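Local coordinates for family 88 glycosyl hydrolase (Bacteroides thetaiotaomicron, PDB 5NOA), which belongs to glycosyl hydrolase family 88 by sequence but is probably a polysaccharide lyase that removes rhamnose caps from complex arabinogalactans such as gum arabic, at residues E67-F70 and L71-P75; E76-E79 and Y80-W84. All coordinates share one frame; numbering follows the deposited sequence.

Interaction 1: E67-F70 and L71-P75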
# COMPACT_ATOMS: atom_id res chain seq x y z
N GLU A 67 6.27 9.55 -2.02
CA GLU A 67 7.13 9.32 -0.87
C GLU A 67 8.58 9.71 -1.16
O GLU A 67 9.24 10.34 -0.32
CB GLU A 67 7.04 7.86 -0.44
CG GLU A 67 7.55 7.57 0.94
CD GLU A 67 6.59 7.94 2.05
OE1 GLU A 67 7.05 7.96 3.19
OE2 GLU A 67 5.39 8.16 1.79
N ALA A 68 9.08 9.27 -2.31
CA ALA A 68 10.45 9.60 -2.69
C ALA A 68 10.66 11.12 -2.84
O ALA A 68 11.70 11.63 -2.46
CB ALA A 68 10.82 8.88 -3.98
N TYR A 69 9.65 11.83 -3.35
CA TYR A 69 9.72 13.28 -3.44
C TYR A 69 9.75 13.90 -2.06
O TYR A 69 10.54 14.81 -1.79
CB TYR A 69 8.56 13.85 -4.27
CG TYR A 69 8.64 15.34 -4.34
CD1 TYR A 69 9.70 15.94 -5.01
CD2 TYR A 69 7.76 16.15 -3.64
CE1 TYR A 69 9.82 17.30 -5.05
CE2 TYR A 69 7.89 17.55 -3.67
CZ TYR A 69 8.93 18.10 -4.37
OH TYR A 69 9.06 19.46 -4.39
N PHE A 70 8.88 13.44 -1.16
CA PHE A 70 8.89 13.98 0.21
C PHE A 70 10.25 13.77 0.88
O PHE A 70 10.70 14.61 1.66
CB PHE A 70 7.82 13.32 1.07
CG PHE A 70 6.43 13.55 0.61
CD1 PHE A 70 6.07 14.63 -0.18
CD2 PHE A 70 5.44 12.65 0.97
CE1 PHE A 70 4.76 14.81 -0.58
CE2 PHE A 70 4.14 12.83 0.58
CZ PHE A 70 3.80 13.92 -0.20
N LEU A 71 10.88 12.62 0.63
CA LEU A 71 12.18 12.33 1.24
C LEU A 71 13.31 13.14 0.64
O LEU A 71 14.15 13.65 1.38
CB LEU A 71 12.51 10.84 1.10
CG LEU A 71 13.76 10.38 1.82
CD1 LEU A 71 13.44 10.15 3.28
CD2 LEU A 71 14.29 9.08 1.21
N THR A 72 13.35 13.23 -0.68
CA THR A 72 14.53 13.72 -1.40
C THR A 72 14.37 15.08 -2.03
O THR A 72 15.37 15.69 -2.41
CB THR A 72 14.95 12.77 -2.54
OG1 THR A 72 13.98 12.80 -3.60
CG2 THR A 72 15.13 11.36 -2.06
N ASN A 73 13.15 15.56 -2.21
CA ASN A 73 12.90 16.84 -2.88
C ASN A 73 13.38 16.93 -4.31
O ASN A 73 13.50 18.02 -4.85
CB ASN A 73 13.40 18.01 -2.01
CG ASN A 73 12.62 18.12 -0.72
OD1 ASN A 73 13.13 17.84 0.36
ND2 ASN A 73 11.35 18.49 -0.84
N LYS A 74 13.55 15.80 -4.99
CA LYS A 74 14.05 15.85 -6.36
C LYS A 74 12.93 16.37 -7.29
O LYS A 74 11.87 15.76 -7.41
CB LYS A 74 14.52 14.47 -6.82
CG LYS A 74 15.14 14.49 -8.19
CD LYS A 74 15.95 13.24 -8.50
CE LYS A 74 16.75 13.45 -9.76
NZ LYS A 74 17.68 12.32 -9.93
N PRO A 75 13.15 17.51 -7.97
CA PRO A 75 12.05 18.15 -8.69
C PRO A 75 11.41 17.29 -9.76
O PRO A 75 10.22 17.38 -9.97
CB PRO A 75 12.69 19.41 -9.32
CG PRO A 75 13.90 19.65 -8.57
CD PRO A 75 14.35 18.38 -7.93
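Ala68 O is gripped twice by Thr72. The hydroxyl OG1 of Thr72 donates to Ala68 O at 2.8 Å, and Thr72 N donates to the same Ala68 O at 2.9 Å. The two donors come from opposite faces of the carbonyl plane, with OG1 well above it. This works because OG1 sits between its own backbone N and carbonyl carbon (chi1 69°), turned back over the last helical turn. The same Thr72 OG1 takes a weak bond from Lys74 N at 3.3 Å, so one hydroxyl links the helix end to the residue at the N-cap position of the next helix. Asn73 leaves the helical path with a positive phi (61°), yet Asn73 N still bonds to Tyr69 O at 2.7 Å. The edge of the Tyr69 ring meets Lys74 O, with CD1 of Tyr69 3.2 Å from Lys74 O. Leu71 and Glu67 pack on helix 358-377, where Glu67 OE1 forms a salt bridge with Arg373. The whole is a tight turn joining two antiparallel helices, 56-72 and 75-87, an alpha-alpha hairpin; the family belongs to the six-hairpin glycosidase clan.

Interaction 2: E76-E79 and Y80-W84; sequences EYLE and YSKGW
Lys82 and Glu79 both hold CG anti to the carbonyl carbon; the lysine (chi1 -77°) then runs extended, while the glutamate bends at chi2 (-46°) and brings its carboxylate round to the ammonium. The result is an i to i+3 salt bridge on the surface of alpha-helix 75-87. Lys82 NZ donates to Glu79 OE2 at 3.3 Å, on the syn side and 17° out of the carboxylate plane. That is a long bond, and the stronger partner of Lys82 NZ is Glu131 OE2, in a second salt bridge.

The methylenes of Lys82 do further work. CE of Lys82 lies 3.7 Å from CG of Leu78, one turn earlier, and the two side chains cross obliquely. The leucine thus covers the apolar part of the lysine. Leu78 also packs on Leu127 and Leu130 of helix 120-130, and Lys82 touches Leu127 as well. Replacing Lys82 with an alanine would probably leave both Glu79 and Glu131 without their shared positive mate and uncover the Leu78 branch.

Main-chain bonds hold this stretch regular. Lys82 N donates to Leu78 O at 2.9 Å, and Gly83 N donates to Glu79 O at 2.9 Å. Ser81 N bonds to Tyr77 O at 3.2 Å. Tyr77 O also accepts from Asn65 on helix 56-72, and Ser81 OG bonds to His62 and Asn65 there, so this face of the helix is tied to its hairpin partner. Tyr80 OH hydrogen-bonds to His48 O, and its ring meets His51 edge-to-face. CB of Tyr80 rests 3.5 Å from Glu76 O, and Tyr80 N bonds to that same Glu76 O at 3.0 Å.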
# COMPACT_ATOMS: atom_id res chain seq x y z
N GLU A 76 12.21 16.48 -10.44
CA GLU A 76 11.72 15.60 -11.46
C GLU A 76 10.64 14.66 -10.93
O GLU A 76 9.73 14.28 -11.70
CB GLU A 76 12.87 14.79 -12.06
CG GLU A 76 13.83 15.61 -12.89
CD GLU A 76 15.01 16.23 -12.13
OE1 GLU A 76 15.00 16.39 -10.88
OE2 GLU A 76 15.98 16.59 -12.86
N TYR A 77 10.71 14.25 -9.68
CA TYR A 77 9.70 13.35 -9.15
C TYR A 77 8.36 14.02 -9.02
O TYR A 77 7.34 13.47 -9.39
CB TYR A 77 10.15 12.72 -7.82
CG TYR A 77 11.43 11.90 -7.91
CD1 TYR A 77 11.95 11.45 -9.10
CD2 TYR A 77 12.10 11.53 -6.76
CE1 TYR A 77 13.11 10.70 -9.16
CE2 TYR A 77 13.26 10.77 -6.79
CZ TYR A 77 13.78 10.36 -7.99
OH TYR A 77 14.94 9.64 -8.03
N LEU A 78 8.38 15.24 -8.52
CA LEU A 78 7.13 16.01 -8.43
C LEU A 78 6.52 16.22 -9.81
O LEU A 78 5.32 16.03 -10.01
CB LEU A 78 7.38 17.35 -7.75
CG LEU A 78 6.17 18.28 -7.64
CD1 LEU A 78 5.05 17.60 -6.86
CD2 LEU A 78 6.58 19.58 -6.97
N GLU A 79 7.36 16.58 -10.77
CA GLU A 79 6.88 16.79 -12.11
C GLU A 79 6.25 15.54 -12.73
O GLU A 79 5.27 15.64 -13.46
CB GLU A 79 7.99 17.36 -13.00
CG GLU A 79 8.36 18.80 -12.58
CD GLU A 79 7.16 19.73 -12.32
OE1 GLU A 79 6.38 19.96 -13.28
OE2 GLU A 79 7.01 20.25 -11.15
N TYR A 80 6.80 14.38 -12.43
CA TYR A 80 6.28 13.14 -12.97
C TYR A 80 4.88 12.84 -12.46
O TYR A 80 4.00 12.48 -13.23
CB TYR A 80 7.25 12.00 -12.63
CG TYR A 80 7.02 10.74 -13.41
CD1 TYR A 80 7.50 10.59 -14.69
CD2 TYR A 80 6.36 9.65 -12.84
CE1 TYR A 80 7.30 9.45 -15.42
CE2 TYR A 80 6.17 8.49 -13.56
CZ TYR A 80 6.66 8.40 -14.83
OH TYR A 80 6.48 7.21 -15.53
N SER A 81 4.67 13.00 -11.14
CA SER A 81 3.31 12.82 -10.61
C SER A 81 2.32 13.91 -11.08
O SER A 81 1.16 13.61 -11.35
CB SER A 81 3.30 12.69 -9.09
OG SER A 81 3.78 11.43 -8.69
N LYS A 82 2.78 15.16 -11.18
CA LYS A 82 1.92 16.22 -11.71
C LYS A 82 1.51 15.89 -13.14
O LYS A 82 0.35 16.07 -13.51
CB LYS A 82 2.63 17.56 -11.73
CG LYS A 82 2.73 18.22 -10.39
CD LYS A 82 3.44 19.54 -10.57
CE LYS A 82 3.54 20.29 -9.28
NZ LYS A 82 4.46 21.44 -9.47
N GLY A 83 2.44 15.37 -13.94
CA GLY A 83 2.11 15.03 -15.32
C GLY A 83 1.06 13.94 -15.41
O GLY A 83 0.15 14.00 -16.24
N TRP A 84 1.16 12.96 -14.52
CA TRP A 84 0.17 11.89 -14.48
C TRP A 84 -1.19 12.39 -14.05
O TRP A 84 -2.20 12.02 -14.62
CB TRP A 84 0.68 10.77 -13.60
CG TRP A 84 -0.25 9.64 -13.33
CD1 TRP A 84 -0.53 8.59 -14.14
CD2 TRP A 84 -0.96 9.40 -12.13
NE1 TRP A 84 -1.35 7.69 -13.52
CE2 TRP A 84 -1.62 8.15 -12.27
CE3 TRP A 84 -1.06 10.07 -10.92
CZ2 TRP A 84 -2.39 7.60 -11.26
CZ3 TRP A 84 -1.85 9.53 -9.93
CH2 TRP A 84 -2.47 8.31 -10.09

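Overall arrangement
Interactions 1 and 2 follow directly along the chain. Interaction 1 closes helix 56-72 and turns the chain, and interaction 2 covers the early turns of helix 75-87. Their centres are about 11 Å apart. Helices 56-72 and 75-87 pack against each other where the two interactions touch. Tyr69 OH lies 3.6 Å from Leu78 CD2, and Tyr77 packs against three residues of interaction 1: its CB is 4.0 Å from Tyr69 CB, its CD2 is 4.0 Å from Ala68 CB, and its CE2 is 3.8 Å from Thr72 OG1. The centres of the interactions lie about 18 and 20 Å from the centre of the chain, on the same side of it.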